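GCN5-related N-acetyltransferase (Streptococcus suis, PDB 3G3S) probably works as a GNAT-family acetyltransferase, transferring the acetyl group of acetyl-coenzyme A to an amine acceptor that is not identified. Local coordinates at residues 181-187 and 216-222; 160-164 and 207-212; 100-106 and 236-240; 20-24 and 44-48. One frame throughout, in Å; residues are numbered along the deposited sequence. Where two conformers were deposited one is given.

Interaction 1 (181-187 and 216-222); sequences YSAGIEI and GLYPSWD
A beta-alpha-beta unit brings strands 184-187 and 218-220 together as parallel neighbours, their axes 4.8 Å apart at closest and 22° from exact alignment. Four backbone bonds make the ladder: Y218 N gives to A183 O, I185 N to Y218 O, S220 N to I185 O and I187 N to S220 O. Where the chain turns from Y181 to G184, the tyrosine ring folds back and carries G184 N 3.5 Å above its plane; its OH meets the edge of the Y218 ring, 3.4 Å from CD2.

On the face with E186 and S220, the serine OG, swung opposite its own backbone N (chi1 175°), donates to E186 OE2 at 2.6 Å, reaching it from above the carboxylate plane. K104 NZ and a water also bond to that hydroxyl; the water lies within bonding distance of E186 OE1 as well, which T19 OG1 bonds too. I185 and P219 point to the other face, where helix 200-214 covers them. Further along, I187 CD1 lies beside P219 CB at 3.9 Å, while CG2 comes within 4.1 Å of W221 CZ3. Such a parallel pair with a helical crossover is the central feature of the GNAT fold, where relatives bind acetyl-coenzyme A.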
loop_
_atom_site.group_PDB
_atom_site.type_symbol
_atom_site.label_atom_id
_atom_site.label_comp_id
_atom_site.label_asym_id
_atom_site.label_seq_id
_atom_site.Cartn_x
_atom_site.Cartn_y
_atom_site.Cartn_z
ATOM N N TYR A 181 0.662 -3.991 -8.918
ATOM C CA TYR A 181 0.788 -3.049 -7.808
ATOM C C TYR A 181 -0.636 -2.835 -7.279
ATOM O O TYR A 181 -1.573 -3.396 -7.817
ATOM C CB TYR A 181 1.507 -1.766 -8.194
ATOM C CG TYR A 181 0.795 -0.914 -9.209
ATOM C CD1 TYR A 181 0.818 -1.251 -10.553
ATOM C CD2 TYR A 181 0.107 0.234 -8.827
ATOM C CE1 TYR A 181 0.146 -0.470 -11.499
ATOM C CE2 TYR A 181 -0.554 1.018 -9.769
ATOM C CZ TYR A 181 -0.517 0.657 -11.104
ATOM O OH TYR A 181 -1.172 1.430 -12.054
ATOM N N SER A 182 -0.770 -2.043 -6.233
ATOM C CA SER A 182 -2.036 -1.825 -5.541
ATOM C C SER A 182 -3.213 -1.512 -6.447
ATOM O O SER A 182 -4.305 -1.996 -6.218
ATOM C CB SER A 182 -1.856 -0.688 -4.523
ATOM O OG SER A 182 -1.307 0.475 -5.133
ATOM N N ALA A 183 -2.965 -0.746 -7.492
ATOM C CA ALA A 183 -4.029 -0.291 -8.368
ATOM C C ALA A 183 -3.911 -0.773 -9.825
ATOM O O ALA A 183 -4.627 -0.277 -10.708
ATOM C CB ALA A 183 -4.061 1.226 -8.317
ATOM N N GLY A 184 -3.036 -1.727 -10.115
ATOM C CA GLY A 184 -2.909 -2.119 -11.504
ATOM C C GLY A 184 -1.874 -3.167 -11.746
ATOM O O GLY A 184 -1.442 -3.823 -10.805
ATOM N N ILE A 185 -1.516 -3.324 -13.022
ATOM C CA ILE A 185 -0.488 -4.275 -13.465
ATOM C C ILE A 185 0.425 -3.628 -14.532
ATOM O O ILE A 185 0.103 -2.587 -15.111
ATOM C CB ILE A 185 -1.069 -5.595 -14.051
ATOM C CG1 ILE A 185 -1.906 -5.300 -15.318
ATOM C CG2 ILE A 185 -1.864 -6.353 -12.995
ATOM C CD1 ILE A 185 -2.261 -6.518 -16.172
ATOM N N GLU A 186 1.568 -4.265 -14.749
ATOM C CA GLU A 186 2.522 -3.868 -15.770
ATOM C C GLU A 186 2.437 -4.951 -16.820
ATOM O O GLU A 186 2.662 -6.133 -16.524
ATOM C CB GLU A 186 3.926 -3.781 -15.190
ATOM C CG GLU A 186 4.927 -3.181 -16.131
ATOM C CD GLU A 186 4.746 -1.690 -16.297
ATOM O OE1 GLU A 186 5.227 -0.907 -15.442
ATOM O OE2 GLU A 186 4.148 -1.310 -17.304
ATOM N N ILE A 187 2.086 -4.566 -18.050
ATOM C CA ILE A 187 1.823 -5.533 -19.079
ATOM C C ILE A 187 3.051 -6.091 -19.774
ATOM O O ILE A 187 4.045 -5.406 -19.996
ATOM C CB ILE A 187 0.851 -4.938 -20.172
ATOM C CG1 ILE A 187 -0.481 -4.666 -19.547
ATOM C CG2 ILE A 187 0.746 -5.896 -21.398
ATOM C CD1 ILE A 187 -1.544 -4.145 -20.561
ATOM N N GLY A 216 -11.295 -2.455 -12.350
ATOM C CA GLY A 216 -10.773 -1.217 -11.773
ATOM C C GLY A 216 -9.255 -1.120 -11.666
ATOM O O GLY A 216 -8.744 -0.280 -10.938
ATOM N N LEU A 217 -8.539 -1.952 -12.411
ATOM C CA LEU A 217 -7.085 -1.952 -12.414
ATOM C C LEU A 217 -6.567 -1.117 -13.570
ATOM O O LEU A 217 -7.183 -1.093 -14.631
ATOM C CB LEU A 217 -6.576 -3.386 -12.570
ATOM C CG LEU A 217 -7.054 -4.360 -11.500
ATOM C CD1 LEU A 217 -6.652 -5.763 -11.845
ATOM C CD2 LEU A 217 -6.518 -3.945 -10.147
ATOM N N TYR A 218 -5.476 -0.387 -13.367
ATOM C CA TYR A 218 -4.856 0.343 -14.467
ATOM C C TYR A 218 -3.892 -0.592 -15.180
ATOM O O TYR A 218 -3.015 -1.191 -14.520
ATOM C CB TYR A 218 -4.098 1.584 -14.013
ATOM C CG TYR A 218 -3.388 2.237 -15.164
ATOM C CD1 TYR A 218 -4.107 2.898 -16.146
ATOM C CD2 TYR A 218 -1.995 2.157 -15.319
ATOM C CE1 TYR A 218 -3.485 3.472 -17.237
ATOM C CE2 TYR A 218 -1.365 2.752 -16.415
ATOM C CZ TYR A 218 -2.137 3.412 -17.375
ATOM O OH TYR A 218 -1.556 4.002 -18.464
ATOM N N PRO A 219 -4.077 -0.804 -16.499
ATOM C CA PRO A 219 -3.164 -1.620 -17.286
ATOM C C PRO A 219 -2.017 -0.778 -17.827
ATOM O O PRO A 219 -2.165 -0.017 -18.776
ATOM C CB PRO A 219 -4.054 -2.143 -18.413
ATOM C CG PRO A 219 -5.089 -1.077 -18.588
ATOM C CD PRO A 219 -5.223 -0.333 -17.313
ATOM N N SER A 220 -0.854 -0.884 -17.191
ATOM C CA SER A 220 0.312 -0.096 -17.628
ATOM C C SER A 220 1.089 -0.695 -18.779
ATOM O O SER A 220 1.236 -1.931 -18.863
ATOM C CB SER A 220 1.312 0.036 -16.462
ATOM O OG SER A 220 2.490 0.676 -16.879
ATOM N N TRP A 221 1.640 0.167 -19.624
ATOM C CA TRP A 221 2.512 -0.255 -20.727
ATOM C C TRP A 221 3.841 0.501 -20.674
ATOM O O TRP A 221 3.873 1.736 -20.582
ATOM C CB TRP A 221 1.854 0.011 -22.070
ATOM C CG TRP A 221 2.446 -0.710 -23.234
ATOM C CD1 TRP A 221 3.623 -0.437 -23.870
ATOM C CD2 TRP A 221 1.847 -1.776 -23.959
ATOM N NE1 TRP A 221 3.808 -1.281 -24.929
ATOM C CE2 TRP A 221 2.735 -2.117 -25.019
ATOM C CE3 TRP A 221 0.656 -2.496 -23.815
ATOM C CZ2 TRP A 221 2.478 -3.158 -25.906
ATOM C CZ3 TRP A 221 0.394 -3.535 -24.718
ATOM C CH2 TRP A 221 1.307 -3.847 -25.749
ATOM N N ASP A 222 4.941 -0.238 -20.729
ATOM C CA ASP A 222 6.256 0.352 -20.783
ATOM C C ASP A 222 6.925 -0.403 -21.942
ATOM O O ASP A 222 7.197 -1.592 -21.854
ATOM C CB ASP A 222 6.983 0.191 -19.462
ATOM C CG ASP A 222 8.138 1.117 -19.308
ATOM O OD1 ASP A 222 7.949 2.344 -19.247
ATOM O OD2 ASP A 222 9.270 0.587 -19.122
HETATM O O HOH W 1 -6.302 1.771 -10.760
HETATM O O HOH W 2 4.705 -2.870 -19.776
HETATM O O HOH W 3 5.142 1.616 -16.002
#

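Interaction 2 (160-164 and 207-212); sequences GLGCV and QLILAC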
loop_
_atom_site.group_PDB
_atom_site.type_symbol
_atom_site.label_atom_id
_atom_site.label_comp_id
_atom_site.label_asym_id
_atom_site.label_seq_id
_atom_site.Cartn_x
_atom_site.Cartn_y
_atom_site.Cartn_z
ATOM N N GLY A 160 -1.957 -11.648 -10.023
ATOM C CA GLY A 160 -1.709 -11.429 -11.435
ATOM C C GLY A 160 -2.972 -11.589 -12.247
ATOM O O GLY A 160 -4.021 -11.954 -11.727
ATOM N N LEU A 161 -2.846 -11.340 -13.541
ATOM C CA LEU A 161 -3.948 -11.436 -14.469
ATOM C C LEU A 161 -3.345 -11.565 -15.871
ATOM O O LEU A 161 -2.381 -10.855 -16.225
ATOM C CB LEU A 161 -4.819 -10.178 -14.380
ATOM C CG LEU A 161 -6.047 -10.144 -15.301
ATOM C CD1 LEU A 161 -7.004 -11.249 -14.884
ATOM C CD2 LEU A 161 -6.716 -8.786 -15.269
ATOM N N GLY A 162 -3.907 -12.466 -16.669
ATOM C CA GLY A 162 -3.429 -12.618 -18.024
ATOM C C GLY A 162 -4.302 -13.463 -18.903
ATOM O O GLY A 162 -5.201 -14.164 -18.433
ATOM N N CYS A 163 -4.045 -13.365 -20.196
ATOM C CA CYS A 163 -4.737 -14.189 -21.162
ATOM C C CYS A 163 -3.820 -14.585 -22.331
ATOM O O CYS A 163 -2.835 -13.909 -22.647
ATOM C CB CYS A 163 -6.005 -13.504 -21.639
ATOM S SG CYS A 163 -5.728 -12.157 -22.626
ATOM N N VAL A 164 -4.173 -15.706 -22.947
ATOM C CA VAL A 164 -3.414 -16.324 -24.006
ATOM C C VAL A 164 -4.278 -16.690 -25.193
ATOM O O VAL A 164 -5.482 -16.841 -25.061
ATOM C CB VAL A 164 -2.727 -17.612 -23.491
ATOM C CG1 VAL A 164 -1.708 -17.249 -22.479
ATOM C CG2 VAL A 164 -3.733 -18.574 -22.892
ATOM N N GLN A 207 -7.849 -7.489 -24.932
ATOM C CA GLN A 207 -8.634 -8.260 -23.955
ATOM C C GLN A 207 -8.165 -8.041 -22.536
ATOM O O GLN A 207 -8.968 -7.874 -21.626
ATOM C CB GLN A 207 -8.526 -9.743 -24.281
ATOM C CG GLN A 207 -9.284 -10.741 -23.368
ATOM C CD GLN A 207 -10.765 -10.765 -23.645
ATOM O OE1 GLN A 207 -11.471 -9.801 -23.353
ATOM N NE2 GLN A 207 -11.249 -11.868 -24.187
ATOM N N LEU A 208 -6.850 -8.094 -22.337
ATOM C CA LEU A 208 -6.285 -7.878 -21.005
ATOM C C LEU A 208 -6.655 -6.493 -20.458
ATOM O O LEU A 208 -7.073 -6.380 -19.304
ATOM C CB LEU A 208 -4.760 -8.043 -21.036
ATOM C CG LEU A 208 -4.027 -7.833 -19.706
ATOM C CD1 LEU A 208 -4.599 -8.730 -18.627
ATOM C CD2 LEU A 208 -2.527 -8.037 -19.866
ATOM N N ILE A 209 -6.489 -5.460 -21.288
ATOM C CA ILE A 209 -6.816 -4.071 -20.921
ATOM C C ILE A 209 -8.269 -4.048 -20.477
ATOM O O ILE A 209 -8.583 -3.594 -19.394
ATOM C CB ILE A 209 -6.568 -3.093 -22.096
ATOM C CG1 ILE A 209 -5.057 -2.954 -22.349
ATOM C CG2 ILE A 209 -7.221 -1.685 -21.825
ATOM C CD1 ILE A 209 -4.641 -2.250 -23.639
ATOM N N LEU A 210 -9.160 -4.591 -21.307
ATOM C CA LEU A 210 -10.593 -4.656 -20.973
ATOM C C LEU A 210 -10.863 -5.394 -19.657
ATOM O O LEU A 210 -11.693 -4.959 -18.851
ATOM C CB LEU A 210 -11.378 -5.304 -22.116
ATOM C CG LEU A 210 -11.586 -4.452 -23.358
ATOM C CD1 LEU A 210 -12.122 -5.312 -24.501
ATOM C CD2 LEU A 210 -12.542 -3.277 -23.072
ATOM N N ALA A 211 -10.143 -6.493 -19.435
ATOM C CA ALA A 211 -10.246 -7.247 -18.192
ATOM C C ALA A 211 -9.819 -6.383 -16.994
ATOM O O ALA A 211 -10.436 -6.435 -15.912
ATOM C CB ALA A 211 -9.392 -8.506 -18.266
ATOM N N CYS A 212 -8.746 -5.618 -17.183
ATOM C CA CYS A 212 -8.239 -4.716 -16.154
ATOM C C CYS A 212 -9.229 -3.634 -15.813
ATOM O O CYS A 212 -9.597 -3.461 -14.658
ATOM C CB CYS A 212 -6.942 -4.069 -16.608
ATOM S SG CYS A 212 -5.558 -5.231 -16.410
#
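The carbonyl oxygen of L208 takes the N-H of C212 at 2.8 Å, an ordinary i to i+4 helical bond, and L161 packs against both residues. Its CG lies 3.9 Å from L208 CD1, the two leucines sliding past one another in opposite directions. Branch CD2 reaches the next turn, touching A211 CB at 4.0 Å and C212 SG at 3.9 Å, so a single methyl spans neighbouring positions on the helix.

L208 CD1 also rests 4.1 Å from G162 CA, on the strand backbone itself. Two residues on from L161, C163 again points at the helix. Its sulfur stands between its own backbone N and carbonyl carbon (chi1 70°), which places SG 3.9 Å from Q207 CG, against the aliphatic part of that bent glutamine.

All of this is van der Waals contact. The polar backbone of L161 is served instead by the next strand, its N by S177 OG and its O by S176 OG. L208 and C212 also pack on I185 of strand 184-191. With strand and helix axes 8.4 Å apart at 151°, this is the helix-on-sheet layering of an alpha/beta fold, here the crossover helix of a GNAT domain.

Interaction 3 (100-106 and 236-240); sequences YATKKDT and GYELD
K103 lays its side chain along the backbone of 238-239. Its CB is 3.8 Å from E238 O; CG is within 3.8 Å of two carbonyl oxygens, those of E238 and L239; and the straight chain beyond carries CE to within 3.6 Å of L239 O. NZ ends in the general neighbourhood of the E238 carboxylate, too far for a salt bridge. With CG opposite the carbonyl carbon (chi1 -65°) and every later torsion extended, the lysine runs as a rod over the strand surface.

Beneath it, two backbone bonds join the strands: K103 N gives to E238 O, approaching nearly along the C=O direction, and D240 N gives to A101 O at 2.8 Å. Between them T102 and L239 form an antiparallel non-hydrogen-bonded pair, CA to CA 4.4 Å. L239 CD1 turns back to Y100, touching its CB at 3.9 Å and lying near the plane of the ring at its edge.

The inner side belongs to Y237. T106 OG1 lies 3.6 Å and T102 OG1 3.8 Å from Y237 CD1, both oblique to the ring. Each of these polar groups finds its bond on strand 218-223: T102 OG1 with W221 O, T106 OG1 with Y218 OH, Y237 OH with P219 O. A water links K103 O, T106 OG1 and E238 N where the two segments part.

G236 ends helix 226-235 in a Schellman motif, and what follows is the start of the antiparallel pairing of the last strand, 239-248, with strand 94-102 inside the mixed sheet.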
loop_
_atom_site.group_PDB
_atom_site.type_symbol
_atom_site.label_atom_id
_atom_site.label_comp_id
_atom_site.label_asym_id
_atom_site.label_seq_id
_atom_site.Cartn_x
_atom_site.Cartn_y
_atom_site.Cartn_z
ATOM N N TYR A 100 10.594 3.002 -24.108
ATOM C CA TYR A 100 9.636 4.089 -24.243
ATOM C C TYR A 100 8.548 3.991 -23.178
ATOM O O TYR A 100 7.747 3.063 -23.167
ATOM C CB TYR A 100 9.041 4.085 -25.675
ATOM C CG TYR A 100 10.144 4.192 -26.733
ATOM C CD1 TYR A 100 10.785 3.057 -27.185
ATOM C CD2 TYR A 100 10.571 5.434 -27.242
ATOM C CE1 TYR A 100 11.824 3.115 -28.112
ATOM C CE2 TYR A 100 11.614 5.497 -28.185
ATOM C CZ TYR A 100 12.237 4.325 -28.595
ATOM O OH TYR A 100 13.237 4.325 -29.521
ATOM N N ALA A 101 8.535 4.977 -22.290
ATOM C CA ALA A 101 7.560 5.060 -21.252
ATOM C C ALA A 101 6.295 5.642 -21.883
ATOM O O ALA A 101 6.381 6.424 -22.811
ATOM C CB ALA A 101 8.046 5.975 -20.175
ATOM N N THR A 102 5.160 5.284 -21.333
ATOM C CA THR A 102 3.881 5.837 -21.790
ATOM C C THR A 102 3.245 6.585 -20.618
ATOM O O THR A 102 3.581 6.363 -19.456
ATOM C CB THR A 102 2.941 4.733 -22.352
ATOM O OG1 THR A 102 2.477 3.876 -21.297
ATOM C CG2 THR A 102 3.656 3.903 -23.453
ATOM N N LYS A 103 2.335 7.504 -20.946
ATOM C CA LYS A 103 1.636 8.291 -19.957
ATOM C C LYS A 103 0.733 7.353 -19.192
ATOM O O LYS A 103 0.193 6.410 -19.771
ATOM C CB LYS A 103 0.835 9.409 -20.635
ATOM C CG LYS A 103 1.723 10.422 -21.323
ATOM C CD LYS A 103 0.961 11.670 -21.773
ATOM C CE LYS A 103 1.912 12.648 -22.465
ATOM N NZ LYS A 103 1.234 13.879 -22.959
ATOM N N LYS A 104 0.580 7.603 -17.894
ATOM C CA LYS A 104 -0.261 6.783 -17.031
ATOM C C LYS A 104 -1.699 7.270 -16.880
ATOM O O LYS A 104 -2.427 6.732 -16.052
ATOM C CB LYS A 104 0.378 6.653 -15.651
ATOM C CG LYS A 104 1.821 6.106 -15.697
ATOM C CD LYS A 104 1.881 4.793 -16.442
ATOM C CE LYS A 104 3.305 4.312 -16.736
ATOM N NZ LYS A 104 3.231 3.165 -17.727
ATOM N N ASP A 105 -2.105 8.252 -17.675
ATOM C CA ASP A 105 -3.484 8.816 -17.629
ATOM C C ASP A 105 -4.321 8.443 -18.858
ATOM O O ASP A 105 -5.194 9.208 -19.309
ATOM C CB ASP A 105 -3.413 10.347 -17.513
ATOM C CG ASP A 105 -2.705 10.991 -18.684
ATOM O OD1 ASP A 105 -2.273 10.270 -19.607
ATOM O OD2 ASP A 105 -2.566 12.233 -18.676
ATOM N N THR A 106 -4.075 7.253 -19.367
ATOM C CA THR A 106 -4.675 6.765 -20.590
ATOM C C THR A 106 -6.192 6.780 -20.632
ATOM O O THR A 106 -6.847 6.323 -19.713
ATOM C CB THR A 106 -4.256 5.312 -20.795
ATOM O OG1 THR A 106 -2.879 5.184 -20.440
ATOM C CG2 THR A 106 -4.455 4.901 -22.214
ATOM N N GLY A 236 -4.207 2.731 -27.464
ATOM C CA GLY A 236 -4.640 3.965 -26.799
ATOM C C GLY A 236 -3.616 4.662 -25.950
ATOM O O GLY A 236 -3.875 5.756 -25.479
ATOM N N TYR A 237 -2.462 4.036 -25.724
ATOM C CA TYR A 237 -1.434 4.665 -24.908
ATOM C C TYR A 237 -0.773 5.806 -25.676
ATOM O O TYR A 237 -0.786 5.838 -26.912
ATOM C CB TYR A 237 -0.390 3.624 -24.456
ATOM C CG TYR A 237 -0.950 2.509 -23.615
ATOM C CD1 TYR A 237 -1.045 2.645 -22.244
ATOM C CD2 TYR A 237 -1.349 1.306 -24.175
ATOM C CE1 TYR A 237 -1.575 1.656 -21.468
ATOM C CE2 TYR A 237 -1.835 0.282 -23.394
ATOM C CZ TYR A 237 -1.925 0.447 -22.025
ATOM O OH TYR A 237 -2.465 -0.536 -21.222
ATOM N N GLU A 238 -0.218 6.764 -24.950
ATOM C CA GLU A 238 0.517 7.853 -25.557
ATOM C C GLU A 238 1.898 7.878 -24.956
ATOM O O GLU A 238 2.076 7.650 -23.754
ATOM C CB GLU A 238 -0.157 9.192 -25.322
ATOM C CG GLU A 238 -1.449 9.328 -26.104
ATOM C CD GLU A 238 -2.131 10.656 -25.893
ATOM O OE1 GLU A 238 -1.494 11.573 -25.332
ATOM O OE2 GLU A 238 -3.315 10.773 -26.300
ATOM N N LEU A 239 2.867 8.167 -25.807
ATOM C CA LEU A 239 4.260 8.239 -25.414
ATOM C C LEU A 239 4.476 9.317 -24.360
ATOM O O LEU A 239 3.896 10.411 -24.456
ATOM C CB LEU A 239 5.121 8.576 -26.629
ATOM C CG LEU A 239 6.605 8.864 -26.389
ATOM C CD1 LEU A 239 7.392 7.609 -25.986
ATOM C CD2 LEU A 239 7.217 9.489 -27.649
ATOM N N ASP A 240 5.268 8.980 -23.341
ATOM C CA ASP A 240 5.707 9.922 -22.328
ATOM C C ASP A 240 7.080 10.364 -22.824
ATOM O O ASP A 240 7.247 11.475 -23.323
ATOM C CB ASP A 240 5.765 9.253 -20.945
ATOM C CG ASP A 240 6.356 10.166 -19.850
ATOM O OD1 ASP A 240 6.650 11.346 -20.136
ATOM O OD2 ASP A 240 6.496 9.702 -18.688
HETATM O O HOH W 4 5.112 7.821 -17.726
HETATM O O HOH W 5 -0.993 6.590 -21.997
#

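Interaction 4 (20-24 and 44-48); sequences IIWTC and LALYG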
loop_
_atom_site.group_PDB
_atom_site.type_symbol
_atom_site.label_atom_id
_atom_site.label_comp_id
_atom_site.label_asym_id
_atom_site.label_seq_id
_atom_site.Cartn_x
_atom_site.Cartn_y
_atom_site.Cartn_z
ATOM N N ILE A 20 6.728 -0.864 -11.688
ATOM C CA ILE A 20 7.528 -1.903 -11.033
ATOM C C ILE A 20 8.265 -1.249 -9.859
ATOM O O ILE A 20 8.543 -1.915 -8.837
ATOM C CB ILE A 20 8.484 -2.567 -12.023
ATOM C CG1 ILE A 20 7.708 -3.430 -13.024
ATOM C CG2 ILE A 20 9.596 -3.424 -11.275
ATOM C CD1 ILE A 20 8.450 -3.738 -14.301
ATOM N N ILE A 21 8.632 0.024 -9.995
ATOM C CA ILE A 21 9.202 0.714 -8.831
ATOM C C ILE A 21 8.095 0.779 -7.767
ATOM O O ILE A 21 8.299 0.522 -6.596
ATOM C CB ILE A 21 9.744 2.140 -9.125
ATOM C CG1 ILE A 21 10.787 2.152 -10.245
ATOM C CG2 ILE A 21 10.330 2.773 -7.803
ATOM C CD1 ILE A 21 11.163 3.562 -10.713
ATOM N N TRP A 22 6.882 1.136 -8.176
ATOM C CA TRP A 22 5.770 1.137 -7.224
ATOM C C TRP A 22 5.581 -0.237 -6.564
ATOM O O TRP A 22 5.386 -0.334 -5.340
ATOM C CB TRP A 22 4.440 1.581 -7.898
ATOM C CG TRP A 22 4.512 2.867 -8.618
ATOM C CD1 TRP A 22 5.464 3.834 -8.510
ATOM C CD2 TRP A 22 3.511 3.399 -9.507
ATOM N NE1 TRP A 22 5.152 4.900 -9.318
ATOM C CE2 TRP A 22 3.947 4.665 -9.918
ATOM C CE3 TRP A 22 2.318 2.905 -10.005
ATOM C CZ2 TRP A 22 3.231 5.452 -10.806
ATOM C CZ3 TRP A 22 1.599 3.683 -10.888
ATOM C CH2 TRP A 22 2.052 4.944 -11.275
ATOM N N THR A 23 5.641 -1.307 -7.354
ATOM C CA THR A 23 5.540 -2.644 -6.814
ATOM C C THR A 23 6.570 -2.841 -5.698
ATOM O O THR A 23 6.232 -3.205 -4.549
ATOM C CB THR A 23 5.743 -3.661 -7.922
ATOM O OG1 THR A 23 4.600 -3.578 -8.811
ATOM C CG2 THR A 23 5.897 -5.159 -7.396
ATOM N N CYS A 24 7.810 -2.563 -6.058
ATOM C CA CYS A 24 8.928 -2.744 -5.111
ATOM C C CYS A 24 8.807 -1.905 -3.823
ATOM O O CYS A 24 9.026 -2.424 -2.736
ATOM C CB CYS A 24 10.239 -2.490 -5.804
ATOM S SG CYS A 24 10.645 -3.616 -7.071
ATOM N N LEU A 44 18.168 0.759 -5.112
ATOM C CA LEU A 44 17.890 -0.187 -6.168
ATOM C C LEU A 44 16.548 -0.842 -5.900
ATOM O O LEU A 44 16.313 -1.395 -4.833
ATOM C CB LEU A 44 18.956 -1.292 -6.207
ATOM C CG LEU A 44 18.697 -2.512 -7.098
ATOM C CD1 LEU A 44 18.713 -2.171 -8.601
ATOM C CD2 LEU A 44 19.745 -3.596 -6.793
ATOM N N ALA A 45 15.625 -0.684 -6.843
ATOM C CA ALA A 45 14.392 -1.416 -6.809
ATOM C C ALA A 45 14.639 -2.611 -7.749
ATOM O O ALA A 45 14.810 -2.457 -8.975
ATOM C CB ALA A 45 13.208 -0.531 -7.272
ATOM N N LEU A 46 14.664 -3.810 -7.181
ATOM C CA LEU A 46 14.965 -5.026 -7.929
ATOM C C LEU A 46 13.770 -5.937 -7.939
ATOM O O LEU A 46 13.256 -6.322 -6.889
ATOM C CB LEU A 46 16.163 -5.723 -7.283
ATOM C CG LEU A 46 16.660 -7.023 -7.902
ATOM C CD1 LEU A 46 17.199 -6.796 -9.289
ATOM C CD2 LEU A 46 17.728 -7.678 -6.966
ATOM N N TYR A 47 13.316 -6.262 -9.138
ATOM C CA TYR A 47 12.133 -7.071 -9.318
ATOM C C TYR A 47 12.380 -8.121 -10.335
ATOM O O TYR A 47 13.015 -7.850 -11.336
ATOM C CB TYR A 47 10.987 -6.209 -9.811
ATOM C CG TYR A 47 9.730 -7.008 -10.092
ATOM C CD1 TYR A 47 8.795 -7.219 -9.101
ATOM C CD2 TYR A 47 9.473 -7.543 -11.359
ATOM C CE1 TYR A 47 7.631 -7.949 -9.355
ATOM C CE2 TYR A 47 8.317 -8.311 -11.609
ATOM C CZ TYR A 47 7.396 -8.485 -10.601
ATOM O OH TYR A 47 6.220 -9.178 -10.827
ATOM N N GLY A 48 11.859 -9.320 -10.088
ATOM C CA GLY A 48 11.940 -10.409 -11.039
ATOM C C GLY A 48 12.257 -11.740 -10.405
ATOM O O GLY A 48 12.458 -11.828 -9.186
#
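I20 and Y47 cross at about a right angle, the isoleucine CG2 pressed against Y47 CB at 3.4 Å and lying 3.8 Å from CG, at the root of the ring. T23, nearly one turn further round the helix, meets the same tyrosine obliquely: its CG2 comes to 3.8 Å from CE1. The ring is therefore braced at two heights, by a methyl at its base and by another further out. With Y47 CG opposite the backbone N (chi1 177°), the ring passes across the helix, past I20 and T23, until its OH bonds to Y178 O.

C24 fills the step between Y47 and A45. Its CB stands 3.8 Å from A45 CB, while SG turns to Y47 CB, also at 3.8 Å. I21 makes a looser touch, CG2 to A45 CB at 4.4 Å. Helix 20-24 crosses strand 44-48 nearly perpendicular, at 98°, with the axes 7.9 Å apart; alanine and cysteine lie where they come together. F53 and F55 of the adjacent strand pack on I20, and F55 on I21 as well.

T23 divides its two branches: the methyl faces Y47, and OG1 has T19 O and S180 O as partners, its one proton shared between them. The chemistry between the two segments is thus wholly apolar packing in a buried place, and the hydroxyls of T23 and Y47 turn to the carbonyls of S180 and Y178, linking helix and strand to strand 170-181.

How the interactions relate
Interaction 4 is the fully buried contact, interactions 1 and 2 are partly buried, and interaction 3 lies at the surface. All four reach one mixed sheet. Interactions 1 and 2 use the same beta-alpha-beta unit: 1 zips its strands with backbone bonds, whereas 2 packs its helix on a further strand through aliphatic groups and sulfur. Interaction 3 is again a strand ladder, but sparser, with waters and a solvent-side lysine; it meets interaction 1 through side-chain hydroxyls that bond to backbone carbonyls of strand 218-223. Interaction 4 is helix-on-strand packing like interaction 2. The centres of interactions 2 and 4 are about 21 Å apart. Interaction 4 reaches interaction 1 where W22 meets Y181.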